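Local coordinates for adenylate isopentenyltransferase (Humulus lupulus, PDB 3A8T), which transfers an isopentenyl group from dimethylallyl diphosphate to ATP, ADP or AMP in cytokinin biosynthesis, at residues D197-E200 / L201-D205; R239-K243 / F244-D248; A113-R116 / S117-K121. One frame throughout, in Å; residues are numbered along the deposited sequence.

How the interactions relate
Along the chain interaction 3 comes first, then interaction 1, then interaction 2. Interaction 3 lies within helix 112-128, beside the parallel sheet of the P-loop fold. Interaction 1 is the break between helices 184-201 and 203-210, about 32 Å from it centre to centre and on the opposite side of the chain's centre. Interaction 2 closes helix 234-243, the next helix after 203-210, and its centre is about 16 Å from that of interaction 1. These two touch: F204 CE1 lies 3.5 Å from F241 CE1. One aromatic cluster therefore joins them, whereas interactions 1 and 3 approach the ATP site from separate parts of the fold.

Interaction 1 of 3, residues D197-E200 / L201-D205; sequences DMLE and LGMFD
Helix 184-201 ends in a Schellman motif, in which M203 N bonds back to M198 O at 2.7 Å and G202 N to L199 O at 3.0 Å. The turn depends on a positive phi at G202 (115°), which glycine adopts without pressing a CB against the carbonyl oxygen of L201. Just before it, L201 N still bonds to D197 O at 3.0 Å, as in an ordinary helical turn. G202 is also the N-cap position of helix 203-210, so the same residue serves both helices.

Across this break M198 and M203, both buried, come together. Their chains cross obliquely, and the two CE methyls meet at 3.2 Å, a tight approach. In M203 the CG lies opposite the backbone N (chi1 171°), which carries SD past M198 CB. Long, pliable methionines suit this spot, and both pack on I82; M198 also touches N85 and M203 touches T83, while M198 comes within about 7 Å of the bound ATP.

L199 is more peripheral, its CD1 resting 4.2 Å from F204 CB, and the F204 ring meets F237 edge-to-face. Toward solvent, D197 OD2 forms a salt bridge with K193 NZ. A water spans the junction, donating to L199 O at 2.7 Å and accepting from F204 N at 3.1 Å.

Interaction 2 of 3, residues R239-K243 / F244-D248; sequences RYFEK and FRPGD
Y240 and F244 form the tightly packed side of a helix C-terminus, where helix 234-243 gives way to a type II beta turn from R245 to D248. F244 N bonds to Y240 O at 2.9 Å, keeping the F244 backbone on the last turn. With CG beside the backbone N (chi1 -58°), F244 has its CB over the face of the Y240 ring, 4.3 Å from the centroid, and K243 CB covers one face of F244. Large aromatics suit this buried position, since helix 257-289 closes over it: F244 touches V259 and R260, and Y240 meets F264 edge-to-face.

Next to it, P246 CG lies over the F241 ring, 4.2 Å from its centroid, while F244 O sits at that ring's edge. A208 touches both F241 and P246. The rigid P246 takes the turn's second position, where its fixed phi suits it, and G247 the third, where glycine is at ease.

The solvent side is looser: E242 and R245, both exposed, meet through polar groups. Bending at chi2 (-48°), R245 brings NE to E242 O at 3.0 Å, in the guanidinium plane but above the carbonyl plane. E242 OE1 forms a salt bridge to R245 NH2 at 3.1 Å, the carboxylate and guanidinium planes 62° apart. K243 O accepts from R256 NH2 and from a water at 3.0 Å, which in turn accepts from R245 N.

Interaction 3 of 3, residues A113-R116 / S117-K121; sequences ADFR and SLAGK
F115 and A119 lie one turn apart on helix 112-128, and the methyl of A119 sits over one face of the F115 ring, an i to i+4 aromatic-alanine contact. A119 CB is 3.9 Å from the ring centroid and only 19° off the ring normal, a CH-pi contact; it lies 3.7 Å above the plane, shifted toward the rim at CZ. With CG turned away from the backbone N (chi1 -177°), the F115 ring leans along the helix toward A119. Alanine suits the site: its CB fits between the ring and the carbonyl oxygen of F115, 3.2 Å from A119 CB.

Underneath, the i to i+4 bonds are regular, with A119 N at 2.8 Å from F115 O. On another side of the helix, K121 NZ bonds to S117 OG at 3.0 Å, the extended lysine chain running back to a hydroxyl one turn earlier.

The F115 side chain lies about 7 Å from those of K73 and S139 of the ATP site. R116 runs out extended, and its NH1 bonds to the carbonyl oxygens of A145 and V148, at the end of helix 140-147 and just beyond it. That helix also packs by L146 on F115 and A119, while F142 stacks on F115 and L99, after strand 97-98, touches F115 and L118.

Interaction 1 of 3, residues D197-E200 / L201-D205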
ATOM      1  N   ASP A 197      11.008 -10.792  -2.191  1.00 24.48           N
ATOM      2  CA  ASP A 197       9.921 -11.734  -1.891  1.00 25.00           C
ATOM      3  C   ASP A 197       8.811 -11.708  -2.964  1.00 24.19           C
ATOM      4  O   ASP A 197       8.177 -12.689  -3.192  1.00 24.28           O
ATOM      5  CB  ASP A 197       9.254 -11.428  -0.537  1.00 25.44           C
ATOM      6  CG  ASP A 197      10.206 -11.527   0.677  1.00 28.28           C
ATOM      7  OD1 ASP A 197      11.416 -11.861   0.528  1.00 31.52           O
ATOM      8  OD2 ASP A 197       9.727 -11.245   1.811  1.00 27.69           O
ATOM      9  N   MET A 198       8.543 -10.554  -3.561  1.00 26.67           N
ATOM     10  CA  MET A 198       7.532 -10.407  -4.641  1.00 27.41           C
ATOM     11  C   MET A 198       8.025 -11.120  -5.896  1.00 26.88           C
ATOM     12  O   MET A 198       7.246 -11.726  -6.611  1.00 26.02           O
ATOM     13  CB  MET A 198       7.293  -8.924  -4.985  1.00 27.66           C
ATOM     14  CG  MET A 198       6.518  -8.207  -3.877  1.00 29.65           C
ATOM     15  SD  MET A 198       6.795  -6.466  -3.686  1.00 33.22           S
ATOM     16  CE  MET A 198       6.203  -5.844  -5.164  1.00 30.45           C
ATOM     17  N   LEU A 199       9.322 -11.044  -6.161  1.00 26.88           N
ATOM     18  CA  LEU A 199       9.863 -11.710  -7.344  1.00 28.69           C
ATOM     19  C   LEU A 199       9.817 -13.201  -7.073  1.00 28.77           C
ATOM     20  O   LEU A 199       9.469 -13.972  -7.949  1.00 30.00           O
ATOM     21  CB  LEU A 199      11.332 -11.320  -7.628  1.00 28.63           C
ATOM     22  CG  LEU A 199      11.863 -10.220  -8.564  1.00 28.89           C
ATOM     23  CD1 LEU A 199      10.854  -9.901  -9.662  1.00 25.23           C
ATOM     24  CD2 LEU A 199      12.235  -8.985  -7.741  1.00 28.34           C
ATOM     25  N   GLU A 200      10.172 -13.609  -5.865  1.00 30.26           N
ATOM     26  CA  GLU A 200      10.155 -15.029  -5.521  1.00 31.38           C
ATOM     27  C   GLU A 200       8.735 -15.621  -5.594  1.00 31.85           C
ATOM     28  O   GLU A 200       8.548 -16.793  -5.927  1.00 33.15           O
ATOM     29  CB  GLU A 200      10.771 -15.227  -4.141  1.00 31.53           C
ATOM     30  CG  GLU A 200      10.966 -16.651  -3.750  1.00 35.95           C
ATOM     31  CD  GLU A 200      11.854 -16.816  -2.497  1.00 40.12           C
ATOM     32  OE1 GLU A 200      11.764 -15.948  -1.577  1.00 41.22           O
ATOM     33  OE2 GLU A 200      12.627 -17.834  -2.431  1.00 41.60           O
ATOM     34  N   LEU A 201       7.733 -14.796  -5.323  1.00 30.64           N
ATOM     35  CA  LEU A 201       6.338 -15.219  -5.371  1.00 29.53           C
ATOM     36  C   LEU A 201       5.829 -15.260  -6.809  1.00 28.93           C
ATOM     37  O   LEU A 201       4.790 -15.764  -7.060  1.00 29.62           O
ATOM     38  CB  LEU A 201       5.500 -14.227  -4.588  1.00 28.83           C
ATOM     39  CG  LEU A 201       4.476 -14.534  -3.503  1.00 32.56           C
ATOM     40  CD1 LEU A 201       4.855 -15.790  -2.662  1.00 30.74           C
ATOM     41  CD2 LEU A 201       4.370 -13.263  -2.619  1.00 28.35           C
ATOM     42  N   GLY A 202       6.535 -14.655  -7.737  1.00 29.20           N
ATOM     43  CA  GLY A 202       6.083 -14.694  -9.110  1.00 30.34           C
ATOM     44  C   GLY A 202       5.690 -13.342  -9.686  1.00 30.52           C
ATOM     45  O   GLY A 202       4.924 -13.279 -10.662  1.00 30.17           O
ATOM     46  N   MET A 203       6.194 -12.257  -9.095  1.00 28.05           N
ATOM     47  CA  MET A 203       5.860 -10.943  -9.618  1.00 26.64           C
ATOM     48  C   MET A 203       6.183 -10.749 -11.119  1.00 24.43           C
ATOM     49  O   MET A 203       5.413 -10.140 -11.832  1.00 26.27           O
ATOM     50  CB  MET A 203       6.556  -9.862  -8.800  1.00 28.07           C
ATOM     51  CG  MET A 203       6.452  -8.466  -9.376  1.00 27.96           C
ATOM     52  SD  MET A 203       7.587  -7.327  -8.600  1.00 31.85           S
ATOM     53  CE  MET A 203       6.623  -5.940  -8.381  1.00 30.78           C
ATOM     54  N   PHE A 204       7.316 -11.263 -11.567  1.00 22.15           N
ATOM     55  CA  PHE A 204       7.771 -11.140 -12.934  1.00 23.14           C
ATOM     56  C   PHE A 204       6.830 -11.807 -13.949  1.00 24.15           C
ATOM     57  O   PHE A 204       6.511 -11.245 -14.982  1.00 26.54           O
ATOM     58  CB  PHE A 204       9.206 -11.683 -13.039  1.00 22.41           C
ATOM     59  CG  PHE A 204       9.717 -11.819 -14.458  1.00 22.43           C
ATOM     60  CD1 PHE A 204      10.170 -10.698 -15.169  1.00 20.55           C
ATOM     61  CD2 PHE A 204       9.691 -13.067 -15.100  1.00 23.97           C
ATOM     62  CE1 PHE A 204      10.599 -10.790 -16.518  1.00 23.54           C
ATOM     63  CE2 PHE A 204      10.118 -13.208 -16.486  1.00 25.93           C
ATOM     64  CZ  PHE A 204      10.568 -12.077 -17.187  1.00 26.10           C
ATOM     65  N   ASP A 205       6.368 -13.000 -13.647  1.00 25.46           N
ATOM     66  CA  ASP A 205       5.449 -13.688 -14.520  1.00 25.09           C
ATOM     67  C   ASP A 205       4.129 -12.982 -14.529  1.00 23.05           C
ATOM     68  O   ASP A 205       3.446 -12.983 -15.490  1.00 23.65           O
ATOM     69  CB  ASP A 205       5.280 -15.090 -14.009  1.00 27.86           C
ATOM     70  CG  ASP A 205       6.596 -15.807 -13.982  1.00 31.21           C
ATOM     71  OD1 ASP A 205       7.130 -16.125 -15.073  1.00 33.33           O
ATOM     72  OD2 ASP A 205       7.128 -16.027 -12.879  1.00 35.72           O
TER
HETATM   73  O   HOH W   1       9.149 -13.607 -10.570  1.00 29.71           O

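Interaction 2 of 3, residues R239-K243 / F244-D248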
ATOM      1  N   ARG A 239      10.345  -1.550 -19.525  1.00 21.70           N
ATOM      2  CA  ARG A 239      11.612  -1.205 -20.132  1.00 23.46           C
ATOM      3  C   ARG A 239      12.348  -2.510 -20.482  1.00 23.47           C
ATOM      4  O   ARG A 239      12.901  -2.647 -21.549  1.00 24.62           O
ATOM      5  CB  ARG A 239      12.390  -0.362 -19.153  1.00 28.14           C
ATOM      6  CG  ARG A 239      13.720   0.154 -19.613  1.00 31.35           C
ATOM      7  CD  ARG A 239      13.990   1.492 -18.919  1.00 34.01           C
ATOM      8  NE  ARG A 239      15.324   1.916 -19.264  1.00 35.39           N
ATOM      9  CZ  ARG A 239      15.650   2.351 -20.467  1.00 36.31           C
ATOM     10  NH1 ARG A 239      14.735   2.450 -21.425  1.00 38.08           N
ATOM     11  NH2 ARG A 239      16.906   2.606 -20.742  1.00 37.31           N
ATOM     12  N   TYR A 240      12.315  -3.480 -19.581  1.00 22.89           N
ATOM     13  CA  TYR A 240      12.934  -4.776 -19.820  1.00 21.64           C
ATOM     14  C   TYR A 240      12.219  -5.535 -20.939  1.00 22.21           C
ATOM     15  O   TYR A 240      12.848  -6.003 -21.850  1.00 21.68           O
ATOM     16  CB  TYR A 240      12.900  -5.605 -18.556  1.00 21.06           C
ATOM     17  CG  TYR A 240      13.351  -6.999 -18.754  1.00 24.48           C
ATOM     18  CD1 TYR A 240      14.700  -7.338 -18.686  1.00 24.78           C
ATOM     19  CD2 TYR A 240      12.439  -8.008 -18.998  1.00 25.60           C
ATOM     20  CE1 TYR A 240      15.129  -8.638 -18.845  1.00 25.30           C
ATOM     21  CE2 TYR A 240      12.867  -9.324 -19.159  1.00 27.61           C
ATOM     22  CZ  TYR A 240      14.210  -9.631 -19.077  1.00 26.48           C
ATOM     23  OH  TYR A 240      14.602 -10.942 -19.200  1.00 27.15           O
ATOM     24  N   PHE A 241      10.899  -5.650 -20.879  1.00 23.45           N
ATOM     25  CA  PHE A 241      10.186  -6.373 -21.925  1.00 24.39           C
ATOM     26  C   PHE A 241      10.353  -5.659 -23.293  1.00 25.90           C
ATOM     27  O   PHE A 241      10.178  -6.241 -24.343  1.00 24.38           O
ATOM     28  CB  PHE A 241       8.684  -6.483 -21.578  1.00 23.37           C
ATOM     29  CG  PHE A 241       8.392  -7.248 -20.327  1.00 24.48           C
ATOM     30  CD1 PHE A 241       8.890  -8.528 -20.131  1.00 23.88           C
ATOM     31  CD2 PHE A 241       7.564  -6.709 -19.331  1.00 25.39           C
ATOM     32  CE1 PHE A 241       8.564  -9.261 -18.968  1.00 22.85           C
ATOM     33  CE2 PHE A 241       7.248  -7.477 -18.158  1.00 24.12           C
ATOM     34  CZ  PHE A 241       7.742  -8.724 -17.995  1.00 22.16           C
ATOM     35  N   GLU A 242      10.663  -4.377 -23.270  1.00 28.85           N
ATOM     36  CA  GLU A 242      10.862  -3.645 -24.507  1.00 32.44           C
ATOM     37  C   GLU A 242      11.849  -4.407 -25.348  1.00 33.04           C
ATOM     38  O   GLU A 242      11.633  -4.684 -26.528  1.00 34.03           O
ATOM     39  CB  GLU A 242      11.433  -2.250 -24.232  1.00 36.33           C
ATOM     40  CG  GLU A 242      11.299  -1.379 -25.436  1.00 40.79           C
ATOM     41  CD  GLU A 242       9.901  -1.503 -26.008  1.00 43.09           C
ATOM     42  OE1 GLU A 242       9.753  -1.675 -27.234  1.00 45.01           O
ATOM     43  OE2 GLU A 242       8.946  -1.432 -25.212  1.00 45.67           O
ATOM     44  N   LYS A 243      12.950  -4.746 -24.701  1.00 34.22           N
ATOM     45  CA  LYS A 243      14.001  -5.505 -25.341  1.00 34.88           C
ATOM     46  C   LYS A 243      13.771  -6.993 -25.350  1.00 33.49           C
ATOM     47  O   LYS A 243      14.049  -7.639 -26.361  1.00 34.73           O
ATOM     48  CB  LYS A 243      15.339  -5.179 -24.698  1.00 36.30           C
ATOM     49  CG  LYS A 243      15.870  -3.829 -25.163  1.00 39.30           C
ATOM     50  CD  LYS A 243      17.182  -3.495 -24.496  1.00 43.50           C
ATOM     51  CE  LYS A 243      17.084  -3.660 -22.965  1.00 45.71           C
ATOM     52  NZ  LYS A 243      15.787  -3.087 -22.438  1.00 48.72           N
ATOM     53  N   PHE A 244      13.241  -7.537 -24.255  1.00 31.87           N
ATOM     54  CA  PHE A 244      12.998  -8.980 -24.150  1.00 30.76           C
ATOM     55  C   PHE A 244      11.536  -9.330 -23.920  1.00 31.94           C
ATOM     56  O   PHE A 244      11.090  -9.548 -22.784  1.00 32.11           O
ATOM     57  CB  PHE A 244      13.882  -9.507 -23.050  1.00 30.27           C
ATOM     58  CG  PHE A 244      15.327  -9.231 -23.292  1.00 30.45           C
ATOM     59  CD1 PHE A 244      16.032  -9.938 -24.260  1.00 31.67           C
ATOM     60  CD2 PHE A 244      15.988  -8.271 -22.583  1.00 30.10           C
ATOM     61  CE1 PHE A 244      17.373  -9.684 -24.504  1.00 29.75           C
ATOM     62  CE2 PHE A 244      17.347  -8.012 -22.826  1.00 31.02           C
ATOM     63  CZ  PHE A 244      18.028  -8.725 -23.788  1.00 30.69           C
ATOM     64  N   ARG A 245      10.784  -9.355 -25.022  1.00 32.81           N
ATOM     65  CA  ARG A 245       9.353  -9.627 -24.968  1.00 34.55           C
ATOM     66  C   ARG A 245       9.125 -10.923 -24.243  1.00 34.01           C
ATOM     67  O   ARG A 245       9.948 -11.807 -24.299  1.00 33.55           O
ATOM     68  CB  ARG A 245       8.737  -9.684 -26.381  1.00 36.77           C
ATOM     69  CG  ARG A 245       8.918  -8.410 -27.246  1.00 40.58           C
ATOM     70  CD  ARG A 245       8.567  -7.100 -26.495  1.00 44.20           C
ATOM     71  NE  ARG A 245       8.963  -5.874 -27.205  1.00 44.70           N
ATOM     72  CZ  ARG A 245       8.160  -5.232 -28.044  1.00 47.40           C
ATOM     73  NH1 ARG A 245       6.943  -5.726 -28.242  1.00 47.53           N
ATOM     74  NH2 ARG A 245       8.559  -4.118 -28.686  1.00 47.52           N
ATOM     75  N   PRO A 246       8.012 -11.032 -23.515  1.00 35.98           N
ATOM     76  CA  PRO A 246       7.647 -12.236 -22.746  1.00 37.66           C
ATOM     77  C   PRO A 246       7.683 -13.586 -23.535  1.00 40.74           C
ATOM     78  O   PRO A 246       6.940 -13.792 -24.492  1.00 41.22           O
ATOM     79  CB  PRO A 246       6.249 -11.881 -22.222  1.00 35.71           C
ATOM     80  CG  PRO A 246       6.338 -10.398 -22.078  1.00 34.57           C
ATOM     81  CD  PRO A 246       7.019  -9.960 -23.311  1.00 34.60           C
ATOM     82  N   GLY A 247       8.546 -14.507 -23.127  1.00 43.39           N
ATOM     83  CA  GLY A 247       8.619 -15.759 -23.842  1.00 47.57           C
ATOM     84  C   GLY A 247       9.680 -15.771 -24.935  1.00 50.70           C
ATOM     85  O   GLY A 247       9.992 -16.820 -25.509  1.00 51.72           O
ATOM     86  N   ASP A 248      10.245 -14.616 -25.231  1.00 53.04           N
ATOM     87  CA  ASP A 248      11.243 -14.558 -26.258  1.00 56.56           C
ATOM     88  C   ASP A 248      12.499 -15.149 -25.670  1.00 58.71           C
ATOM     89  O   ASP A 248      12.813 -14.914 -24.504  1.00 59.19           O
ATOM     90  CB  ASP A 248      11.470 -13.120 -26.694  1.00 58.63           C
ATOM     91  CG  ASP A 248      12.649 -12.984 -27.629  1.00 62.44           C
ATOM     92  OD1 ASP A 248      13.753 -12.586 -27.167  1.00 62.71           O
ATOM     93  OD2 ASP A 248      12.476 -13.305 -28.830  1.00 64.30           O
TER
HETATM   94  O   HOH W   2      12.545  -9.896 -27.552  1.00 27.84           O

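Interaction 3 of 3, residues A113-R116 / S117-K121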
ATOM      1  N   ALA A 113     -11.945  11.920  -6.093  1.00 32.95           N
ATOM      2  CA  ALA A 113     -13.347  12.286  -5.889  1.00 33.68           C
ATOM      3  C   ALA A 113     -14.217  11.021  -5.962  1.00 33.32           C
ATOM      4  O   ALA A 113     -15.175  10.898  -5.227  1.00 32.70           O
ATOM      5  CB  ALA A 113     -13.768  13.286  -6.926  1.00 33.46           C
ATOM      6  N   ASP A 114     -13.867  10.095  -6.857  1.00 34.13           N
ATOM      7  CA  ASP A 114     -14.574   8.828  -6.989  1.00 32.62           C
ATOM      8  C   ASP A 114     -14.418   8.103  -5.657  1.00 31.39           C
ATOM      9  O   ASP A 114     -15.383   7.512  -5.121  1.00 32.14           O
ATOM     10  CB  ASP A 114     -13.945   7.946  -8.075  1.00 36.20           C
ATOM     11  CG  ASP A 114     -13.994   8.580  -9.468  1.00 37.88           C
ATOM     12  OD1 ASP A 114     -15.003   9.259  -9.724  1.00 38.62           O
ATOM     13  OD2 ASP A 114     -13.054   8.375 -10.301  1.00 38.74           O
ATOM     14  N   PHE A 115     -13.198   8.150  -5.131  1.00 27.21           N
ATOM     15  CA  PHE A 115     -12.884   7.498  -3.876  1.00 24.44           C
ATOM     16  C   PHE A 115     -13.689   8.031  -2.680  1.00 23.16           C
ATOM     17  O   PHE A 115     -14.212   7.260  -1.873  1.00 23.35           O
ATOM     18  CB  PHE A 115     -11.397   7.636  -3.562  1.00 23.55           C
ATOM     19  CG  PHE A 115     -10.993   6.917  -2.309  1.00 21.90           C
ATOM     20  CD1 PHE A 115     -11.004   5.522  -2.270  1.00 24.15           C
ATOM     21  CD2 PHE A 115     -10.695   7.620  -1.160  1.00 20.50           C
ATOM     22  CE1 PHE A 115     -10.732   4.847  -1.099  1.00 25.28           C
ATOM     23  CE2 PHE A 115     -10.427   6.984   0.006  1.00 21.74           C
ATOM     24  CZ  PHE A 115     -10.442   5.586   0.065  1.00 25.08           C
ATOM     25  N   ARG A 116     -13.730   9.348  -2.553  1.00 22.43           N
ATOM     26  CA  ARG A 116     -14.485  10.008  -1.490  1.00 23.42           C
ATOM     27  C   ARG A 116     -15.924   9.491  -1.500  1.00 23.79           C
ATOM     28  O   ARG A 116     -16.492   9.156  -0.457  1.00 25.63           O
ATOM     29  CB  ARG A 116     -14.457  11.533  -1.699  1.00 22.68           C
ATOM     30  CG  ARG A 116     -15.448  12.327  -0.882  1.00 24.98           C
ATOM     31  CD  ARG A 116     -15.330  13.826  -1.164  1.00 24.36           C
ATOM     32  NE  ARG A 116     -16.154  14.597  -0.221  1.00 28.20           N
ATOM     33  CZ  ARG A 116     -15.807  14.947   1.026  1.00 27.85           C
ATOM     34  NH1 ARG A 116     -14.611  14.623   1.537  1.00 26.01           N
ATOM     35  NH2 ARG A 116     -16.688  15.576   1.789  1.00 24.25           N
ATOM     36  N   SER A 117     -16.493   9.391  -2.687  1.00 23.25           N
ATOM     37  CA  SER A 117     -17.851   8.921  -2.812  1.00 24.32           C
ATOM     38  C   SER A 117     -18.024   7.440  -2.382  1.00 25.31           C
ATOM     39  O   SER A 117     -18.841   7.108  -1.492  1.00 24.87           O
ATOM     40  CB  SER A 117     -18.288   9.129  -4.237  1.00 23.59           C
ATOM     41  OG  SER A 117     -19.342   8.269  -4.533  1.00 26.45           O
ATOM     42  N   LEU A 118     -17.268   6.564  -3.038  1.00 25.26           N
ATOM     43  CA  LEU A 118     -17.290   5.135  -2.736  1.00 24.95           C
ATOM     44  C   LEU A 118     -16.989   4.826  -1.268  1.00 23.23           C
ATOM     45  O   LEU A 118     -17.723   4.087  -0.644  1.00 24.17           O
ATOM     46  CB  LEU A 118     -16.276   4.372  -3.614  1.00 23.75           C
ATOM     47  CG  LEU A 118     -16.681   4.208  -5.074  1.00 26.06           C
ATOM     48  CD1 LEU A 118     -15.699   3.342  -5.859  1.00 23.14           C
ATOM     49  CD2 LEU A 118     -18.037   3.605  -5.093  1.00 23.07           C
ATOM     50  N   ALA A 119     -15.924   5.417  -0.726  1.00 21.97           N
ATOM     51  CA  ALA A 119     -15.511   5.173   0.666  1.00 19.49           C
ATOM     52  C   ALA A 119     -16.381   5.812   1.765  1.00 18.77           C
ATOM     53  O   ALA A 119     -16.521   5.270   2.866  1.00 16.55           O
ATOM     54  CB  ALA A 119     -14.087   5.589   0.811  1.00 18.78           C
ATOM     55  N   GLY A 120     -16.911   6.994   1.486  1.00 19.16           N
ATOM     56  CA  GLY A 120     -17.824   7.609   2.427  1.00 20.84           C
ATOM     57  C   GLY A 120     -19.040   6.693   2.570  1.00 22.27           C
ATOM     58  O   GLY A 120     -19.590   6.561   3.669  1.00 23.74           O
ATOM     59  N   LYS A 121     -19.456   6.047   1.477  1.00 23.02           N
ATOM     60  CA  LYS A 121     -20.588   5.125   1.514  1.00 23.98           C
ATOM     61  C   LYS A 121     -20.259   3.947   2.471  1.00 24.60           C
ATOM     62  O   LYS A 121     -21.053   3.610   3.362  1.00 23.86           O
ATOM     63  CB  LYS A 121     -20.877   4.575   0.104  1.00 26.47           C
ATOM     64  CG  LYS A 121     -21.579   5.547  -0.824  1.00 32.25           C
ATOM     65  CD  LYS A 121     -21.503   5.077  -2.312  1.00 37.67           C
ATOM     66  CE  LYS A 121     -21.671   6.250  -3.332  1.00 39.84           C
ATOM     67  NZ  LYS A 121     -21.209   5.909  -4.759  1.00 41.98           N
TER